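Local coordinates for protein ribose-phosphate pyrophosphokinase (Thermus thermophilus, PDB 7PN0) that probably catalyses the transfer of pyrophosphate from ATP to ribose 5-phosphate, making phosphoribosyl pyrophosphate, and binds ADP, at residues A293-R296 with I297-G300; T283-V286 with A287-F290; P148-A151 with N152-T156. One frame throughout, in Å; residues are numbered along the deposited sequence.

Interaction 1: residues A293-R296 with I297-G300; sequences AIWR and IHRG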
# COMPACT_ATOMS: atom_id res chain seq x y z
N ALA A 293 -23.55 6.97 -19.41
CA ALA A 293 -22.79 6.21 -18.38
C ALA A 293 -22.22 7.19 -17.33
O ALA A 293 -22.38 6.96 -16.11
CB ALA A 293 -21.72 5.40 -19.08
N ILE A 294 -21.61 8.28 -17.78
CA ILE A 294 -21.01 9.27 -16.85
C ILE A 294 -22.13 9.82 -15.98
O ILE A 294 -21.94 9.88 -14.74
CB ILE A 294 -20.18 10.33 -17.59
CG1 ILE A 294 -18.90 9.72 -18.17
CG2 ILE A 294 -19.87 11.52 -16.71
CD1 ILE A 294 -18.22 10.58 -19.21
N TRP A 295 -23.27 10.20 -16.58
CA TRP A 295 -24.42 10.74 -15.81
C TRP A 295 -24.79 9.74 -14.70
O TRP A 295 -24.94 10.13 -13.52
CB TRP A 295 -25.59 11.06 -16.75
CG TRP A 295 -26.76 11.63 -16.00
CD1 TRP A 295 -27.99 11.06 -15.83
CD2 TRP A 295 -26.78 12.87 -15.29
NE1 TRP A 295 -28.78 11.89 -15.09
CE2 TRP A 295 -28.06 12.98 -14.70
CE3 TRP A 295 -25.83 13.88 -15.05
CZ2 TRP A 295 -28.41 14.07 -13.90
CZ3 TRP A 295 -26.17 14.95 -14.25
CH2 TRP A 295 -27.45 15.05 -13.69
N ARG A 296 -24.84 8.46 -15.04
CA ARG A 296 -25.29 7.41 -14.10
C ARG A 296 -24.20 7.13 -13.06
O ARG A 296 -24.55 6.97 -11.90
CB ARG A 296 -25.66 6.18 -14.90
CG ARG A 296 -26.91 6.42 -15.70
CD ARG A 296 -27.45 5.18 -16.29
NE ARG A 296 -28.55 5.54 -17.18
CZ ARG A 296 -29.50 4.70 -17.54
NH1 ARG A 296 -29.48 3.46 -17.10
NH2 ARG A 296 -30.46 5.10 -18.35
N ILE A 297 -22.93 7.14 -13.45
CA ILE A 297 -21.84 6.99 -12.44
C ILE A 297 -21.96 8.11 -11.40
O ILE A 297 -21.88 7.83 -10.23
CB ILE A 297 -20.46 7.01 -13.14
CG1 ILE A 297 -20.25 5.76 -13.98
CG2 ILE A 297 -19.35 7.16 -12.14
CD1 ILE A 297 -19.24 5.88 -15.10
N HIS A 298 -22.06 9.36 -11.87
CA HIS A 298 -22.21 10.60 -11.06
C HIS A 298 -23.43 10.52 -10.12
O HIS A 298 -23.30 10.94 -8.96
CB HIS A 298 -22.33 11.84 -11.95
CG HIS A 298 -22.36 13.10 -11.17
ND1 HIS A 298 -23.47 14.00 -11.19
CD2 HIS A 298 -21.50 13.59 -10.27
CE1 HIS A 298 -23.20 14.99 -10.36
NE2 HIS A 298 -22.01 14.77 -9.79
N ARG A 299 -24.57 10.02 -10.59
CA ARG A 299 -25.83 10.05 -9.81
C ARG A 299 -26.04 8.73 -9.06
O ARG A 299 -26.99 8.68 -8.29
CB ARG A 299 -26.99 10.34 -10.74
CG ARG A 299 -26.89 11.65 -11.50
CD ARG A 299 -27.08 12.91 -10.67
NE ARG A 299 -28.17 12.81 -9.71
CZ ARG A 299 -28.19 13.37 -8.50
NH1 ARG A 299 -27.18 14.11 -8.08
NH2 ARG A 299 -29.23 13.18 -7.71
N GLY A 300 -25.20 7.70 -9.29
CA GLY A 300 -25.37 6.37 -8.65
C GLY A 300 -26.53 5.57 -9.23
O GLY A 300 -27.18 4.83 -8.47

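Interaction 2: residues T283-V286 with A287-F290; sequences TLTV and APLF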
# COMPACT_ATOMS: atom_id res chain seq x y z
N THR A 283 -18.94 6.32 -39.37
CA THR A 283 -18.75 6.54 -37.92
C THR A 283 -20.05 6.27 -37.16
O THR A 283 -21.11 6.75 -37.57
CB THR A 283 -18.23 7.94 -37.65
OG1 THR A 283 -16.97 8.06 -38.31
CG2 THR A 283 -18.07 8.20 -36.17
N LEU A 284 -19.95 5.54 -36.06
CA LEU A 284 -21.08 5.21 -35.16
C LEU A 284 -20.75 5.90 -33.83
O LEU A 284 -19.88 5.41 -33.07
CB LEU A 284 -21.22 3.70 -34.98
CG LEU A 284 -21.12 2.82 -36.24
CD1 LEU A 284 -21.16 1.34 -35.86
CD2 LEU A 284 -22.24 3.17 -37.24
N THR A 285 -21.36 7.05 -33.56
CA THR A 285 -20.94 7.85 -32.39
C THR A 285 -21.34 7.12 -31.09
O THR A 285 -22.44 6.57 -31.00
CB THR A 285 -21.41 9.30 -32.46
OG1 THR A 285 -20.72 9.86 -31.33
CG2 THR A 285 -22.91 9.48 -32.37
N VAL A 286 -20.43 7.11 -30.12
CA VAL A 286 -20.72 6.55 -28.77
C VAL A 286 -20.64 7.69 -27.76
O VAL A 286 -20.72 7.41 -26.57
CB VAL A 286 -19.76 5.39 -28.43
CG1 VAL A 286 -20.10 4.15 -29.25
CG2 VAL A 286 -18.32 5.78 -28.62
N ALA A 287 -20.52 8.94 -28.20
CA ALA A 287 -20.59 10.10 -27.27
C ALA A 287 -21.85 10.05 -26.41
O ALA A 287 -21.80 10.22 -25.18
CB ALA A 287 -20.46 11.39 -28.05
N PRO A 288 -23.06 9.77 -26.97
CA PRO A 288 -24.27 9.74 -26.15
C PRO A 288 -24.28 8.62 -25.10
O PRO A 288 -24.74 8.82 -24.02
CB PRO A 288 -25.43 9.54 -27.14
CG PRO A 288 -24.84 10.03 -28.47
CD PRO A 288 -23.36 9.63 -28.41
N LEU A 289 -23.73 7.47 -25.45
CA LEU A 289 -23.66 6.34 -24.49
C LEU A 289 -22.64 6.66 -23.41
O LEU A 289 -22.93 6.43 -22.23
CB LEU A 289 -23.31 5.05 -25.21
CG LEU A 289 -23.28 3.81 -24.30
CD1 LEU A 289 -24.60 3.63 -23.55
CD2 LEU A 289 -22.92 2.59 -25.09
N PHE A 290 -21.47 7.19 -23.75
CA PHE A 290 -20.51 7.55 -22.67
C PHE A 290 -21.11 8.63 -21.76
O PHE A 290 -20.96 8.58 -20.53
CB PHE A 290 -19.18 8.01 -23.27
CG PHE A 290 -18.23 6.88 -23.54
CD1 PHE A 290 -18.27 6.16 -24.72
CD2 PHE A 290 -17.25 6.57 -22.61
CE1 PHE A 290 -17.37 5.13 -24.96
CE2 PHE A 290 -16.34 5.57 -22.87
CZ PHE A 290 -16.42 4.83 -24.03
O HOH W 1 -24.22 6.36 -28.50

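Interaction 3: residues P148-A151 with N152-T156; sequences PVIA and NYFAT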
# COMPACT_ATOMS: atom_id res chain seq x y z
N PRO A 148 -25.15 -2.97 -28.93
CA PRO A 148 -26.38 -2.36 -29.42
C PRO A 148 -26.11 -1.37 -30.57
O PRO A 148 -26.89 -1.34 -31.52
CB PRO A 148 -26.98 -1.68 -28.18
CG PRO A 148 -26.36 -2.45 -27.02
CD PRO A 148 -24.96 -2.74 -27.49
N VAL A 149 -25.01 -0.60 -30.52
CA VAL A 149 -24.78 0.46 -31.53
C VAL A 149 -24.39 -0.23 -32.84
O VAL A 149 -24.83 0.26 -33.94
CB VAL A 149 -23.73 1.49 -31.06
CG1 VAL A 149 -23.27 2.37 -32.21
CG2 VAL A 149 -24.28 2.39 -29.95
N ILE A 150 -23.61 -1.31 -32.78
CA ILE A 150 -23.12 -2.03 -34.00
C ILE A 150 -24.30 -2.76 -34.65
O ILE A 150 -24.43 -2.71 -35.91
CB ILE A 150 -21.96 -2.98 -33.65
CG1 ILE A 150 -20.70 -2.17 -33.30
CG2 ILE A 150 -21.69 -4.00 -34.76
CD1 ILE A 150 -19.50 -3.00 -32.97
N ALA A 151 -25.12 -3.43 -33.86
CA ALA A 151 -26.32 -4.13 -34.38
C ALA A 151 -27.30 -3.10 -35.01
O ALA A 151 -27.82 -3.35 -36.11
CB ALA A 151 -26.93 -4.96 -33.28
N ASN A 152 -27.50 -1.95 -34.39
CA ASN A 152 -28.36 -0.87 -34.95
C ASN A 152 -27.85 -0.45 -36.33
O ASN A 152 -28.66 -0.33 -37.30
CB ASN A 152 -28.46 0.33 -34.01
CG ASN A 152 -29.43 1.38 -34.53
OD1 ASN A 152 -30.62 1.17 -34.46
ND2 ASN A 152 -28.91 2.49 -35.04
N TYR A 153 -26.54 -0.23 -36.45
CA TYR A 153 -25.89 0.17 -37.71
C TYR A 153 -26.30 -0.83 -38.79
O TYR A 153 -26.85 -0.43 -39.84
CB TYR A 153 -24.36 0.19 -37.60
CG TYR A 153 -23.67 0.10 -38.93
CD1 TYR A 153 -23.71 1.16 -39.83
CD2 TYR A 153 -23.01 -1.05 -39.32
CE1 TYR A 153 -23.08 1.08 -41.05
CE2 TYR A 153 -22.41 -1.15 -40.56
CZ TYR A 153 -22.45 -0.08 -41.44
OH TYR A 153 -21.80 -0.19 -42.65
N PHE A 154 -26.03 -2.11 -38.56
CA PHE A 154 -26.31 -3.14 -39.60
C PHE A 154 -27.82 -3.15 -39.90
O PHE A 154 -28.18 -3.25 -41.08
CB PHE A 154 -25.83 -4.53 -39.17
CG PHE A 154 -24.35 -4.77 -39.27
CD1 PHE A 154 -23.69 -4.77 -40.49
CD2 PHE A 154 -23.60 -5.03 -38.12
CE1 PHE A 154 -22.33 -5.03 -40.57
CE2 PHE A 154 -22.24 -5.27 -38.21
CZ PHE A 154 -21.61 -5.29 -39.43
N ALA A 155 -28.68 -3.15 -38.89
CA ALA A 155 -30.15 -3.16 -39.06
C ALA A 155 -30.56 -1.98 -39.96
O ALA A 155 -31.53 -2.15 -40.70
CB ALA A 155 -30.90 -3.10 -37.75
N THR A 156 -29.84 -0.84 -39.94
CA THR A 156 -30.22 0.33 -40.77
C THR A 156 -29.55 0.33 -42.14
O THR A 156 -29.90 1.23 -42.92
CB THR A 156 -29.96 1.65 -40.07
OG1 THR A 156 -28.56 1.85 -39.97
CG2 THR A 156 -30.65 1.71 -38.73
O HOH W 2 -25.85 2.71 -34.65

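Interaction 1: residues A293-R296 with I297-G300
Ile297 and Ala293 form the tightly packed flank of this contact, one turn apart on helix 287-299. The amide of Ile297 bonds to Ala293 O at 2.7 Å, almost straight, and the same carbonyl oxygen lies alongside the isoleucine side chain, with CG1 of Ile297 3.2 Å from Ala293 O. That closeness follows from the first torsion (chi1 -69°), which sets CG1 beside the backbone N and sends CD1 back along the preceding turn. Beyond the two segments, Ile297 and Ile294 both press on Phe53 and Leu124, so this flank faces the N-terminal sheet; Ile297 also meets Arg48 of the second subunit. A serine in place of Ile297 lacks the CG1 and CD1 that lie against Ala293 O and would probably open a gap against Phe53 and Leu124. The regular bonding continues from His298 N to Ile294 O and from Arg299 N to Trp295 O, then decays at a helix C-terminus. Gly300 leaves the helix with positive phi (73°), in left-handed conformation, and its N makes weak bonds to Arg296 O and Ile297 O. On the solvent side, Trp295 and Arg299 run side by side. The first torsion sets CG of Arg299 beside the backbone N and over the Trp295 six-membered ring, a CH-pi contact 3.8 Å from the ring centroid; bends at chi2 and chi3 carry CD and the guanidinium along it, CD touching CZ2 and CH2. The guanidinium is turned 32° from the indole plane. His298 turns its NE2 to Arg1 O, while its ND1 has no partner in the model and lies 4.2 Å from Trp295 CZ3.

Interaction 2: residues T283-V286 with A287-F290
Val286 O receives the first regular bond of helix 287-299, from Phe290 N at 2.9 Å and nearly straight (172°). The same oxygen lies in the plane of the Phe290 ring, at its edge, 3.3 Å from CD1 of Phe290, so one acceptor meets both the amide and a ring CH. Val286 is the N-cap residue, yet its side chain has no polar atom to offer the first turn; Thr285, one position earlier, supplies one instead. With OG1 swung opposite its own backbone N (chi1 -172°), the hydroxyl oxygen of Thr285 accepts from Ala287 N at 3.3 Å. Asp271 also grips this junction, its OD2 bonding to Thr285 OG1 and its OD1 accepting from Val286 N. Pro288 has no amide hydrogen to place, which suits the opening turn of a helix. Leu289 N is served by a bridging water that donates to Thr285 O at 3.1 Å and accepts weakly from Leu289 N at 3.3 Å. Apart from these polar bonds, CG2 of Val286 lies 3.8 Å from Phe290 CE1, the two side chains pointing the same way; Met126 touches both. The bond from Ala287 N to Thr285 OG1 closes an ST turn, and the arrangement as a whole is a strand-to-helix junction, where edge strand 281-284 of the mixed sheet hands over to a helix that packs on strand 122-126 of the parallel sheet.

Interaction 3: residues P148-A151 with N152-T156
Ala151 O accepts from Ala155 N at 2.9 Å, nearly straight at 170°, the shortest of the four backbone bonds that join these consecutive turns of helix 147-157. The helix lies against the mixed sheet, consistent with the alpha/beta layering of a PRTase-like fold. The ladder is ordinary alpha-helical pairing: Asn152 N goes to Pro148 O, Tyr153 N to Val149 O and Phe154 N to Ile150 O, in each case with the donor tilted somewhat from the carbonyl plane. Val149 O carries a second bond, because a water donates to it at 2.7 Å and accepts from Asn152 ND2 at 3.1 Å. The asparagine reaches that water because its CG lies opposite the backbone N (chi1 -175°), which throws the amide off the helix on the exposed flank. Further along, the hydroxyl of Thr156 folds back to donate to Tyr153 O at 2.9 Å, adding a side-chain bond to the same turn. The buried flank looks onto the mixed sheet. Tyr153 and Phe154 both rest on Tyr243, and Tyr153 sends its hydroxyl to Glu266, while Ala151 and Phe154 pack on Leu179 of helix 173-183. Within the helix, Ile150 and Phe154 lie side by side and point the same way, CG2 of the isoleucine 3.7 Å from CE2 of Phe154. One face of the phenylalanine ring is covered by its neighbour, with Tyr153 CD2 3.9 Å above its centre. The ring also comes close to the backbone, with CD2 of Phe154 3.3 Å from Ile150 O.

Interactions 2 and 1 follow one another along helix 287-299, interaction 2 at its start and interaction 1 at its end, with centres about 16 Å apart and no touch beyond the shared chain. Interaction 3 belongs to a different helix but meets interaction 2 directly: Leu284 CD2 lies 3.6 Å from Tyr153 CD1, and Leu284 CB lies 3.7 Å from Val149 CG1, so edge strand 281-284 is packed by helix 147-157. Interactions 1 and 3 stay apart, nearest atoms about 12 Å away. None of the three supplies any of the residues seen lining an ADP pocket: Ser92, Tyr93, Arg95, Ser96, Lys98, Asp100 and His129.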